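Local coordinates for kojibiose phosphorylase (Gut metagenome, PDB 6W0P), which belongs to glycoside hydrolase family 65, with an N-terminal beta-sandwich domain, a helical central catalytic domain and a small C-terminal domain, at residues T201-L205 / T206-T210; N260-L263 / S264-R267; K273-E276 / A277-S281; A367-D370 / L371-R375; Y376-L379 / E380-K383. All coordinates share one frame; numbering follows the deposited sequence.

Interaction 1: residues T201-L205 / T206-T210; sequences TVKTL and TTNQT
Thr204 OG1 is the tight centre of this contact, lying 2.7 Å from Thr207 OG1, to which it donates, and accepting the backbone N-H of Gln209 N at 3.0 Å. The hydroxyl reaches both because chi1 of 58° sets it between the backbone N and carbonyl carbon of Thr204, facing the loop. Beside it the backbone closes the beta hairpin that joins strands 197-204 and 210-217 of the N-terminal domain: Thr204 N gives a straight bond to Gln209 O (2.7 Å, 164° at the hydrogen), and Lys203 and Thr210 form an antiparallel non-hydrogen-bonded pair. Thr204 CG2 packs on Gln209 CB at 3.7 Å. The Gln209 amide is held by Gly62, Tyr64 and Lys257. The other side is looser. The extended Lys203 chain runs alongside Asn208, its NZ still 3.7 Å from Asn208 OD1, and its CG lies 3.8 Å from Thr210 CG2. Nearer the exposed Thr206, a water bridges Thr204 O and Asn208 N. With one hydroxyl acting as both donor and acceptor, Thr204 supplies the side-chain grip within the turn, while Glu65 takes the N-H groups of Thr206 and Thr207 and the lysine contributes mainly hydrocarbon contact.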
loop_
_atom_site.group_PDB
_atom_site.type_symbol
_atom_site.label_atom_id
_atom_site.label_comp_id
_atom_site.label_asym_id
_atom_site.label_seq_id
_atom_site.Cartn_x
_atom_site.Cartn_y
_atom_site.Cartn_z
ATOM N N THR A 201 -7.181 33.954 -21.555
ATOM C CA THR A 201 -6.808 33.895 -20.130
ATOM C C THR A 201 -7.572 32.725 -19.524
ATOM O O THR A 201 -8.814 32.656 -19.728
ATOM C CB THR A 201 -7.127 35.192 -19.383
ATOM O OG1 THR A 201 -6.336 36.232 -19.960
ATOM C CG2 THR A 201 -6.838 35.085 -17.902
ATOM N N VAL A 202 -6.860 31.832 -18.840
ATOM C CA VAL A 202 -7.451 30.603 -18.254
ATOM C C VAL A 202 -7.011 30.525 -16.797
ATOM O O VAL A 202 -6.062 31.239 -16.414
ATOM C CB VAL A 202 -7.051 29.345 -19.045
ATOM C CG1 VAL A 202 -7.796 29.258 -20.360
ATOM C CG2 VAL A 202 -5.549 29.267 -19.282
ATOM N N LYS A 203 -7.694 29.688 -16.030
ATOM C CA LYS A 203 -7.405 29.464 -14.605
ATOM C C LYS A 203 -7.467 27.961 -14.338
ATOM O O LYS A 203 -8.292 27.284 -14.982
ATOM C CB LYS A 203 -8.402 30.244 -13.748
ATOM C CG LYS A 203 -8.085 30.261 -12.262
ATOM C CD LYS A 203 -9.032 31.155 -11.482
ATOM C CE LYS A 203 -8.807 31.089 -9.984
ATOM N NZ LYS A 203 -9.387 32.269 -9.292
ATOM N N THR A 204 -6.611 27.482 -13.433
ATOM C CA THR A 204 -6.541 26.061 -13.010
ATOM C C THR A 204 -7.771 25.751 -12.162
ATOM O O THR A 204 -8.299 26.696 -11.554
ATOM C CB THR A 204 -5.258 25.779 -12.233
ATOM O OG1 THR A 204 -5.226 26.650 -11.101
ATOM C CG2 THR A 204 -4.019 25.987 -13.080
ATOM N N LEU A 205 -8.145 24.471 -12.098
ATOM C CA LEU A 205 -9.366 23.962 -11.425
ATOM C C LEU A 205 -9.386 24.435 -9.970
ATOM O O LEU A 205 -10.430 24.923 -9.538
ATOM C CB LEU A 205 -9.377 22.430 -11.464
ATOM C CG LEU A 205 -9.272 21.762 -12.840
ATOM C CD1 LEU A 205 -9.560 20.267 -12.742
ATOM C CD2 LEU A 205 -10.223 22.402 -13.842
ATOM N N THR A 206 -8.255 24.293 -9.263
ATOM C CA THR A 206 -8.168 24.333 -7.778
ATOM C C THR A 206 -7.037 25.243 -7.290
ATOM O O THR A 206 -7.257 25.940 -6.279
ATOM C CB THR A 206 -8.038 22.901 -7.243
ATOM O OG1 THR A 206 -9.398 22.521 -7.013
ATOM C CG2 THR A 206 -7.214 22.744 -5.984
ATOM N N THR A 207 -5.877 25.238 -7.961
ATOM C CA THR A 207 -4.598 25.733 -7.385
ATOM C C THR A 207 -4.523 27.257 -7.448
ATOM O O THR A 207 -3.505 27.805 -7.009
ATOM C CB THR A 207 -3.423 25.048 -8.081
ATOM O OG1 THR A 207 -3.446 25.378 -9.471
ATOM C CG2 THR A 207 -3.484 23.551 -7.891
ATOM N N ASN A 208 -5.550 27.910 -7.996
ATOM C CA ASN A 208 -5.684 29.392 -8.039
ATOM C C ASN A 208 -4.586 29.957 -8.948
ATOM O O ASN A 208 -4.038 31.032 -8.640
ATOM C CB ASN A 208 -5.663 30.013 -6.635
ATOM C CG ASN A 208 -6.802 30.991 -6.433
ATOM O OD1 ASN A 208 -7.963 30.572 -6.383
ATOM N ND2 ASN A 208 -6.485 32.277 -6.313
ATOM N N GLN A 209 -4.267 29.254 -10.030
ATOM C CA GLN A 209 -3.217 29.684 -10.983
ATOM C C GLN A 209 -3.876 30.101 -12.292
ATOM O O GLN A 209 -4.830 29.419 -12.733
ATOM C CB GLN A 209 -2.192 28.579 -11.195
ATOM C CG GLN A 209 -1.449 28.233 -9.917
ATOM C CD GLN A 209 -0.405 27.183 -10.201
ATOM O OE1 GLN A 209 -0.663 26.221 -10.935
ATOM N NE2 GLN A 209 0.783 27.383 -9.636
ATOM N N THR A 210 -3.353 31.171 -12.875
ATOM C CA THR A 210 -3.856 31.789 -14.120
ATOM C C THR A 210 -2.718 31.913 -15.134
ATOM O O THR A 210 -1.534 32.001 -14.720
ATOM C CB THR A 210 -4.484 33.162 -13.845
ATOM O OG1 THR A 210 -3.433 34.072 -13.502
ATOM C CG2 THR A 210 -5.539 33.105 -12.761
HETATM O O HOH W 1 -8.268 27.469 -9.188
#

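Interaction 2: residues N260-L263 / S264-R267; sequences NQKL and SQQR
Gln261 OE1 accepts a hydrogen bond from Gln266 NE2 at 2.9 Å, a nearly straight link across the first turn of helix 263-277. Lys262 occupies the N-cap position, and its carbonyl begins the helical pattern: Lys262 O receives Gln266 N and, weakly, Gln265 N, while Leu263 O takes Arg267 N at 3.1 Å. The glutamine side chains cross at about a right angle with their amide planes 62° apart. Gln261 OE1 lies nearly in the amide plane of Gln266, whereas Gln266 NE2 is tilted 23° out of the Gln261 carbonyl plane. Gln266 CG, anti to its backbone N (chi1 -170°), sends the extended chain back toward Gln261, and both ends of its amide are held: OE1 by Thr212, NE2 also by Thr210. This buried polar group thus ties the helix start to strand 210-217. Leu263 runs alongside Gln266, and also packs on Thr201 and Val189, so the same turn rests on the sheet. Arg267 leads away to a cation-pi contact with Phe192. On the exposed side the bent Lys262 chain folds over the next residue but one, its CE coming within 3.4 Å of Ser264 OG.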
loop_
_atom_site.group_PDB
_atom_site.type_symbol
_atom_site.label_atom_id
_atom_site.label_comp_id
_atom_site.label_asym_id
_atom_site.label_seq_id
_atom_site.Cartn_x
_atom_site.Cartn_y
_atom_site.Cartn_z
ATOM N N ASN A 260 -2.493 36.177 -7.006
ATOM C CA ASN A 260 -2.785 37.547 -6.501
ATOM C C ASN A 260 -2.644 38.580 -7.624
ATOM O O ASN A 260 -2.847 39.777 -7.337
ATOM C CB ASN A 260 -1.860 37.938 -5.348
ATOM C CG ASN A 260 -1.972 36.998 -4.170
ATOM O OD1 ASN A 260 -0.982 36.386 -3.773
ATOM N ND2 ASN A 260 -3.172 36.861 -3.625
ATOM N N GLN A 261 -2.294 38.164 -8.847
ATOM C CA GLN A 261 -2.197 39.091 -10.006
ATOM C C GLN A 261 -3.614 39.414 -10.517
ATOM O O GLN A 261 -4.393 38.487 -10.756
ATOM C CB GLN A 261 -1.294 38.527 -11.108
ATOM C CG GLN A 261 -1.055 39.533 -12.226
ATOM C CD GLN A 261 -0.013 39.100 -13.224
ATOM O OE1 GLN A 261 -0.050 37.984 -13.755
ATOM N NE2 GLN A 261 0.906 40.010 -13.509
ATOM N N LYS A 262 -3.932 40.696 -10.662
ATOM C CA LYS A 262 -5.158 41.177 -11.351
ATOM C C LYS A 262 -5.053 40.797 -12.839
ATOM O O LYS A 262 -4.019 41.106 -13.458
ATOM C CB LYS A 262 -5.305 42.690 -11.142
ATOM C CG LYS A 262 -6.294 43.377 -12.070
ATOM C CD LYS A 262 -7.715 42.845 -11.941
ATOM C CE LYS A 262 -8.577 43.090 -13.165
ATOM N NZ LYS A 262 -9.443 41.927 -13.484
ATOM N N LEU A 263 -6.088 40.177 -13.407
ATOM C CA LEU A 263 -6.050 39.606 -14.782
ATOM C C LEU A 263 -5.988 40.696 -15.871
ATOM O O LEU A 263 -5.462 40.391 -16.967
ATOM C CB LEU A 263 -7.251 38.671 -14.958
ATOM C CG LEU A 263 -7.210 37.397 -14.111
ATOM C CD1 LEU A 263 -8.415 36.507 -14.394
ATOM C CD2 LEU A 263 -5.925 36.624 -14.348
ATOM N N SER A 264 -6.451 41.921 -15.595
ATOM C CA SER A 264 -6.355 43.070 -16.541
ATOM C C SER A 264 -4.880 43.453 -16.745
ATOM O O SER A 264 -4.513 43.765 -17.893
ATOM C CB SER A 264 -7.215 44.269 -16.125
ATOM O OG SER A 264 -6.578 45.078 -15.137
ATOM N N GLN A 265 -4.073 43.410 -15.681
ATOM C CA GLN A 265 -2.613 43.713 -15.699
ATOM C C GLN A 265 -1.832 42.577 -16.380
ATOM O O GLN A 265 -0.821 42.886 -17.054
ATOM C CB GLN A 265 -2.079 43.915 -14.280
ATOM C CG GLN A 265 -2.677 45.113 -13.540
ATOM C CD GLN A 265 -2.152 45.183 -12.126
ATOM O OE1 GLN A 265 -1.262 44.421 -11.742
ATOM N NE2 GLN A 265 -2.696 46.103 -11.346
ATOM N N GLN A 266 -2.262 41.324 -16.180
ATOM C CA GLN A 266 -1.671 40.090 -16.774
ATOM C C GLN A 266 -1.770 40.213 -18.289
ATOM O O GLN A 266 -0.734 40.065 -18.981
ATOM C CB GLN A 266 -2.404 38.830 -16.298
ATOM C CG GLN A 266 -1.717 37.525 -16.673
ATOM C CD GLN A 266 -2.340 36.307 -16.026
ATOM O OE1 GLN A 266 -3.044 35.537 -16.673
ATOM N NE2 GLN A 266 -2.071 36.115 -14.742
ATOM N N ARG A 267 -2.977 40.534 -18.754
ATOM C CA ARG A 267 -3.296 40.735 -20.186
ATOM C C ARG A 267 -2.457 41.890 -20.740
ATOM O O ARG A 267 -1.862 41.713 -21.808
ATOM C CB ARG A 267 -4.796 40.968 -20.355
ATOM C CG ARG A 267 -5.284 40.730 -21.776
ATOM C CD ARG A 267 -6.488 41.579 -22.138
ATOM N NE ARG A 267 -7.754 40.882 -21.985
ATOM C CZ ARG A 267 -8.936 41.413 -22.280
ATOM N NH1 ARG A 267 -9.015 42.658 -22.725
ATOM N NH2 ARG A 267 -10.033 40.693 -22.123
#

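Interaction 3: residues K273-E276 / A277-S281; sequences KLKE and ASKFS
Helix 263-277 runs out through two i-to-i+4 bonds, Ala277 N to Lys273 O at 2.8 Å and Ser278 N to Leu274 O at 2.9 Å, followed by the i-to-i+3 bond from Lys279 N to Glu276 O at 3.2 Å. In this last bond the donor stands above the carbonyl plane, 53° out of it, as the chain leaves the helical path. Ser278 adds a side-chain bond. Its hydroxyl, placed by chi1 of 67° between its own backbone N and carbonyl carbon, folds back and donates to Lys275 O at 2.5 Å, a short separation. The same carbonyl receives a weak second bond from Ser278 N, which it shares with Leu274 O, so both polar groups of the serine address the final turn. A type I beta turn from Ala277 to Phe280 then redirects the chain toward helix 282-300, at whose N-cap Ser281 OG bonds to Asp284 N; the whole is a short connection between two helices, the first of which lies against the large antiparallel sheet. Lys279 lays its CG against Glu276 O at 3.1 Å, and its chain passes obliquely over that of Lys275. Lys279 CE is 3.9 Å from Lys275 NZ, while the two NZ atoms are 5.2 Å apart; their like charges would probably disfavour closer approach. The Phe280 ring brings CE2 to 3.6 Å from Glu276 O at an oblique angle. Buried Ala277 tucks CB beside Lys273 O and packs on Asn152 and Tyr154, while Leu274 faces away from the turn, onto Tyr250 and Val214 of the sheet.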
loop_
_atom_site.group_PDB
_atom_site.type_symbol
_atom_site.label_atom_id
_atom_site.label_comp_id
_atom_site.label_asym_id
_atom_site.label_seq_id
_atom_site.Cartn_x
_atom_site.Cartn_y
_atom_site.Cartn_z
ATOM N N LYS A 273 4.637 42.893 -24.101
ATOM C CA LYS A 273 5.814 42.053 -24.463
ATOM C C LYS A 273 5.610 41.432 -25.853
ATOM O O LYS A 273 6.553 41.455 -26.651
ATOM C CB LYS A 273 6.065 41.009 -23.369
ATOM C CG LYS A 273 6.900 41.508 -22.194
ATOM C CD LYS A 273 6.585 40.777 -20.911
ATOM C CE LYS A 273 7.226 41.390 -19.685
ATOM N NZ LYS A 273 8.417 40.620 -19.285
ATOM N N LEU A 274 4.418 40.906 -26.156
ATOM C CA LEU A 274 4.112 40.370 -27.509
ATOM C C LEU A 274 4.485 41.419 -28.564
ATOM O O LEU A 274 5.206 41.070 -29.527
ATOM C CB LEU A 274 2.624 40.025 -27.602
ATOM C CG LEU A 274 2.199 39.413 -28.938
ATOM C CD1 LEU A 274 2.922 38.093 -29.193
ATOM C CD2 LEU A 274 0.692 39.233 -29.001
ATOM N N LYS A 275 4.038 42.661 -28.349
ATOM C CA LYS A 275 4.272 43.837 -29.232
ATOM C C LYS A 275 5.781 44.073 -29.385
ATOM O O LYS A 275 6.260 44.092 -30.541
ATOM C CB LYS A 275 3.519 45.061 -28.681
ATOM C CG LYS A 275 3.750 46.378 -29.405
ATOM C CD LYS A 275 3.516 46.296 -30.904
ATOM C CE LYS A 275 3.590 47.645 -31.594
ATOM N NZ LYS A 275 3.835 47.488 -33.048
ATOM N N GLU A 276 6.514 44.216 -28.276
ATOM C CA GLU A 276 7.994 44.414 -28.297
ATOM C C GLU A 276 8.625 43.283 -29.123
ATOM O O GLU A 276 9.436 43.594 -30.013
ATOM C CB GLU A 276 8.581 44.485 -26.882
ATOM C CG GLU A 276 8.705 45.910 -26.334
ATOM C CD GLU A 276 8.288 46.143 -24.879
ATOM O OE1 GLU A 276 7.995 47.319 -24.538
ATOM O OE2 GLU A 276 8.248 45.160 -24.076
ATOM N N ALA A 277 8.214 42.033 -28.890
ATOM C CA ALA A 277 8.822 40.829 -29.509
ATOM C C ALA A 277 8.575 40.831 -31.020
ATOM O O ALA A 277 9.475 40.384 -31.770
ATOM C CB ALA A 277 8.293 39.567 -28.869
ATOM N N SER A 278 7.421 41.358 -31.440
ATOM C CA SER A 278 6.977 41.357 -32.853
ATOM C C SER A 278 7.861 42.278 -33.699
ATOM O O SER A 278 7.757 42.212 -34.922
ATOM C CB SER A 278 5.503 41.701 -32.984
ATOM O OG SER A 278 5.244 43.041 -32.611
ATOM N N LYS A 279 8.708 43.099 -33.087
ATOM C CA LYS A 279 9.609 44.014 -33.842
ATOM C C LYS A 279 10.776 43.232 -34.471
ATOM O O LYS A 279 11.408 43.783 -35.384
ATOM C CB LYS A 279 10.169 45.120 -32.948
ATOM C CG LYS A 279 9.143 45.890 -32.132
ATOM C CD LYS A 279 8.186 46.713 -32.940
ATOM C CE LYS A 279 7.615 47.854 -32.126
ATOM N NZ LYS A 279 8.670 48.827 -31.738
ATOM N N PHE A 280 11.052 42.005 -34.012
ATOM C CA PHE A 280 12.240 41.208 -34.420
ATOM C C PHE A 280 11.795 40.100 -35.370
ATOM O O PHE A 280 10.768 39.435 -35.094
ATOM C CB PHE A 280 12.966 40.668 -33.187
ATOM C CG PHE A 280 13.376 41.759 -32.235
ATOM C CD1 PHE A 280 14.447 42.585 -32.535
ATOM C CD2 PHE A 280 12.630 42.019 -31.090
ATOM C CE1 PHE A 280 14.799 43.620 -31.682
ATOM C CE2 PHE A 280 12.979 43.056 -30.237
ATOM C CZ PHE A 280 14.064 43.856 -30.537
ATOM N N SER A 281 12.520 39.940 -36.477
ATOM C CA SER A 281 12.365 38.790 -37.405
ATOM C C SER A 281 12.715 37.484 -36.670
ATOM O O SER A 281 13.557 37.512 -35.733
ATOM C CB SER A 281 13.233 38.950 -38.613
ATOM O OG SER A 281 14.581 38.728 -38.259
#

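Interaction 4: residues A367-D370 / L371-R375; sequences AAKD and LIMFR
Met373 and Lys369 meet one turn apart on helix 365-376, a largely buried alpha helix of the central catalytic domain, which in this family is an (alpha/alpha)6 barrel. The backbone bonds are regular i-to-i+4 links. Leu371 N donates to Ala367 O at 3.0 Å with an angle of 164°, Met373 N to Lys369 O at 2.9 Å, and Phe374 N to Asp370 O at 2.8 Å. Between them Ile372 N reaches Ala368 O only weakly, at 3.5 Å, so the spacing is slightly stretched there. The nonpolar contacts sit mostly on the carbonyl oxygens: Leu371 CB rests on Ala368 O, and Ile372 curls its CD1 to 3.6 Å from the same atom. These side chains then splay to different neighbours, Leu371 to Leu357 and Tyr360 of helix 351-361, Ile372 to Ala426, Phe439 and Met447 of helices 418-434 and 437-458. The charged ends are paired outside the turn, Lys369 NZ in a salt bridge with Asp436 and Arg375 NH2 in one with Glu353. The bent Met373 chain leads away from the 367-370 segment and touches Tyr443, yet with chi1 of -74° its CG stays low over the preceding turn, 3.3 Å from Lys369 O.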
loop_
_atom_site.group_PDB
_atom_site.type_symbol
_atom_site.label_atom_id
_atom_site.label_comp_id
_atom_site.label_asym_id
_atom_site.label_seq_id
_atom_site.Cartn_x
_atom_site.Cartn_y
_atom_site.Cartn_z
ATOM N N ALA A 367 21.800 29.957 -10.972
ATOM C CA ALA A 367 21.069 28.688 -11.148
ATOM C C ALA A 367 21.270 27.803 -9.909
ATOM O O ALA A 367 20.249 27.345 -9.357
ATOM C CB ALA A 367 21.496 28.009 -12.423
ATOM N N ALA A 368 22.511 27.591 -9.461
ATOM C CA ALA A 368 22.818 26.787 -8.249
ATOM C C ALA A 368 22.040 27.347 -7.049
ATOM O O ALA A 368 21.364 26.582 -6.359
ATOM C CB ALA A 368 24.299 26.773 -7.967
ATOM N N LYS A 369 22.133 28.650 -6.807
ATOM C CA LYS A 369 21.461 29.309 -5.651
ATOM C C LYS A 369 19.933 29.182 -5.784
ATOM O O LYS A 369 19.279 28.934 -4.762
ATOM C CB LYS A 369 21.920 30.767 -5.533
ATOM C CG LYS A 369 21.111 31.643 -4.585
ATOM C CD LYS A 369 21.919 32.715 -3.849
ATOM C CE LYS A 369 21.773 34.113 -4.427
ATOM N NZ LYS A 369 22.848 35.019 -3.938
ATOM N N ASP A 370 19.384 29.310 -7.000
ATOM C CA ASP A 370 17.918 29.256 -7.258
ATOM C C ASP A 370 17.386 27.853 -6.968
ATOM O O ASP A 370 16.293 27.758 -6.359
ATOM C CB ASP A 370 17.559 29.773 -8.650
ATOM C CG ASP A 370 17.382 31.287 -8.687
ATOM O OD1 ASP A 370 17.568 31.899 -7.632
ATOM O OD2 ASP A 370 17.075 31.851 -9.774
ATOM N N LEU A 371 18.131 26.807 -7.338
ATOM C CA LEU A 371 17.770 25.410 -6.986
ATOM C C LEU A 371 17.571 25.286 -5.470
ATOM O O LEU A 371 16.563 24.676 -5.072
ATOM C CB LEU A 371 18.834 24.439 -7.497
ATOM C CG LEU A 371 18.726 24.135 -8.978
ATOM C CD1 LEU A 371 19.874 23.259 -9.444
ATOM C CD2 LEU A 371 17.402 23.467 -9.284
ATOM N N ILE A 372 18.454 25.866 -4.644
ATOM C CA ILE A 372 18.297 25.830 -3.158
ATOM C C ILE A 372 17.147 26.757 -2.720
ATOM O O ILE A 372 16.420 26.374 -1.794
ATOM C CB ILE A 372 19.625 26.138 -2.476
ATOM C CG1 ILE A 372 20.666 25.081 -2.839
ATOM C CG2 ILE A 372 19.461 26.254 -0.977
ATOM C CD1 ILE A 372 22.081 25.629 -2.935
ATOM N N MET A 373 16.931 27.894 -3.387
ATOM C CA MET A 373 15.873 28.875 -2.999
ATOM C C MET A 373 14.508 28.232 -3.241
ATOM O O MET A 373 13.544 28.491 -2.458
ATOM C CB MET A 373 15.961 30.179 -3.800
ATOM C CG MET A 373 17.112 31.091 -3.395
ATOM S SD MET A 373 17.273 31.388 -1.642
ATOM C CE MET A 373 15.678 32.110 -1.278
ATOM N N PHE A 374 14.418 27.377 -4.257
ATOM C CA PHE A 374 13.173 26.610 -4.467
ATOM C C PHE A 374 12.814 25.936 -3.143
ATOM O O PHE A 374 11.617 25.934 -2.803
ATOM C CB PHE A 374 13.274 25.584 -5.594
ATOM C CG PHE A 374 12.224 24.514 -5.457
ATOM C CD1 PHE A 374 10.887 24.797 -5.682
ATOM C CD2 PHE A 374 12.565 23.246 -5.028
ATOM C CE1 PHE A 374 9.917 23.817 -5.541
ATOM C CE2 PHE A 374 11.595 22.270 -4.870
ATOM C CZ PHE A 374 10.271 22.558 -5.128
ATOM N N ARG A 375 13.804 25.357 -2.454
ATOM C CA ARG A 375 13.604 24.613 -1.180
ATOM C C ARG A 375 13.331 25.596 -0.037
ATOM O O ARG A 375 12.513 25.283 0.822
ATOM C CB ARG A 375 14.807 23.720 -0.866
ATOM C CG ARG A 375 15.054 22.646 -1.915
ATOM C CD ARG A 375 13.900 21.662 -2.093
ATOM N NE ARG A 375 14.331 20.466 -2.820
ATOM C CZ ARG A 375 13.604 19.377 -3.037
ATOM N NH1 ARG A 375 12.365 19.291 -2.591
ATOM N NH2 ARG A 375 14.122 18.365 -3.709
#

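Interaction 5: residues Y376-L379 / E380-K383; sequences YNTL and EEAK
Lys383 N donates to Leu379 O at 3.0 Å and Ala382 N to Thr378 O at 3.2 Å, the two i-to-i+4 bonds that start helix 379-388 in the central catalytic domain. They follow a type I beta turn from Tyr376 to Leu379, closed by Leu379 N to Tyr376 O, so the whole is a tight turn between helices 365-376 and 379-388. Thr378 stands at the N-cap, but its hydroxyl makes no capping bond; OG1 points back instead, to Phe374 O and Arg375 O at the end of the preceding helix. The carboxylate of Glu381 folds over this position: bent at chi2 (78°), its chain crosses Thr378 at about a right angle and brings OE1 to 3.2 Å from Thr378 CA. The helix dipole would probably favour the negative charge of Glu381 so close to the amino end, although its OE1 also faces a second acceptor, Thr378 O, at 3.4 Å. On another side of the turn Lys383 NZ forms a salt bridge with Glu380 OE2 at 3.0 Å, meeting the oxygen from above the carboxylate plane, and has Glu450 as a long, weak second partner. Asn377 ND2 ties the turn to Pro330 O. Buried Leu379 packs on Ala394 and Phe396 and on Glu446 and Glu450 of helix 437-458. Next to it, Ala382 CB sits 3.4 Å from Leu379 O, and the Lys383 chain passes over the same carbonyl with CD at 3.6 Å.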
loop_
_atom_site.group_PDB
_atom_site.type_symbol
_atom_site.label_atom_id
_atom_site.label_comp_id
_atom_site.label_asym_id
_atom_site.label_seq_id
_atom_site.Cartn_x
_atom_site.Cartn_y
_atom_site.Cartn_z
ATOM N N TYR A 376 14.019 26.730 0.005
ATOM C CA TYR A 376 13.747 27.767 1.027
ATOM C C TYR A 376 12.281 28.177 0.886
ATOM O O TYR A 376 11.584 28.291 1.898
ATOM C CB TYR A 376 14.669 28.985 0.929
ATOM C CG TYR A 376 14.344 29.965 2.021
ATOM C CD1 TYR A 376 14.792 29.765 3.317
ATOM C CD2 TYR A 376 13.442 30.993 1.795
ATOM C CE1 TYR A 376 14.410 30.610 4.348
ATOM C CE2 TYR A 376 13.049 31.849 2.812
ATOM C CZ TYR A 376 13.529 31.655 4.094
ATOM O OH TYR A 376 13.128 32.514 5.075
ATOM N N ASN A 377 11.806 28.333 -0.347
ATOM C CA ASN A 377 10.463 28.902 -0.615
ATOM C C ASN A 377 9.389 27.825 -0.436
ATOM O O ASN A 377 8.211 28.180 -0.591
ATOM C CB ASN A 377 10.410 29.595 -1.979
ATOM C CG ASN A 377 11.217 30.875 -2.018
ATOM O OD1 ASN A 377 11.169 31.669 -1.079
ATOM N ND2 ASN A 377 11.953 31.093 -3.095
ATOM N N THR A 378 9.768 26.572 -0.153
ATOM C CA THR A 378 8.832 25.452 0.148
ATOM C C THR A 378 9.122 24.926 1.559
ATOM O O THR A 378 8.700 23.793 1.854
ATOM C CB THR A 378 8.907 24.324 -0.897
ATOM O OG1 THR A 378 10.277 24.045 -1.210
ATOM C CG2 THR A 378 8.148 24.681 -2.153
ATOM N N LEU A 379 9.778 25.730 2.401
ATOM C CA LEU A 379 10.006 25.414 3.837
ATOM C C LEU A 379 8.674 25.155 4.557
ATOM O O LEU A 379 8.628 24.226 5.363
ATOM C CB LEU A 379 10.767 26.553 4.528
ATOM C CG LEU A 379 12.204 26.242 4.939
ATOM C CD1 LEU A 379 12.797 27.389 5.764
ATOM C CD2 LEU A 379 12.295 24.937 5.720
ATOM N N GLU A 380 7.636 25.959 4.324
ATOM C CA GLU A 380 6.373 25.846 5.108
ATOM C C GLU A 380 5.732 24.478 4.815
ATOM O O GLU A 380 5.303 23.781 5.775
ATOM C CB GLU A 380 5.454 27.037 4.831
ATOM C CG GLU A 380 5.957 28.306 5.494
ATOM C CD GLU A 380 5.898 28.304 7.022
ATOM O OE1 GLU A 380 4.927 27.741 7.585
ATOM O OE2 GLU A 380 6.836 28.838 7.657
ATOM N N GLU A 381 5.717 24.077 3.545
ATOM C CA GLU A 381 5.211 22.744 3.104
ATOM C C GLU A 381 6.004 21.621 3.781
ATOM O O GLU A 381 5.381 20.614 4.173
ATOM C CB GLU A 381 5.293 22.618 1.588
ATOM C CG GLU A 381 4.274 23.487 0.875
ATOM C CD GLU A 381 4.599 24.965 0.768
ATOM O OE1 GLU A 381 5.755 25.379 1.058
ATOM O OE2 GLU A 381 3.680 25.701 0.395
ATOM N N ALA A 382 7.318 21.799 3.929
ATOM C CA ALA A 382 8.223 20.801 4.536
ATOM C C ALA A 382 7.920 20.694 6.038
ATOM O O ALA A 382 8.072 19.583 6.618
ATOM C CB ALA A 382 9.665 21.153 4.261
ATOM N N LYS A 383 7.507 21.794 6.663
ATOM C CA LYS A 383 7.166 21.805 8.114
ATOM C C LYS A 383 5.826 21.099 8.330
ATOM O O LYS A 383 5.706 20.365 9.328
ATOM C CB LYS A 383 7.153 23.228 8.670
ATOM C CG LYS A 383 8.532 23.804 8.941
ATOM C CD LYS A 383 8.588 25.297 8.776
ATOM C CE LYS A 383 8.487 26.057 10.076
ATOM N NZ LYS A 383 8.546 27.516 9.808
#

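Interactions 1 and 2 touch, the hairpin and the start of helix 263-277 being joined by a probable hydrogen bond between Thr210 OG1 and Gln266 NE2 and by Leu263 packing on Thr201 and Thr210. Interaction 3 lies at the other end of that helix, 2 and 3 having their centres about 21 Å apart. Interactions 4 and 5 adjoin along the chain in the catalytic domain, where helix 365-376 passes into helix 379-388. Interaction 4 is buried, 2 is a surface contact, and 1, 3 and 5 are partly buried. Hydroxyls bond in 1 and 3, an amide pair in 2; the charges of 4 pair outside its segments, whereas 5 has a salt bridge within its helix.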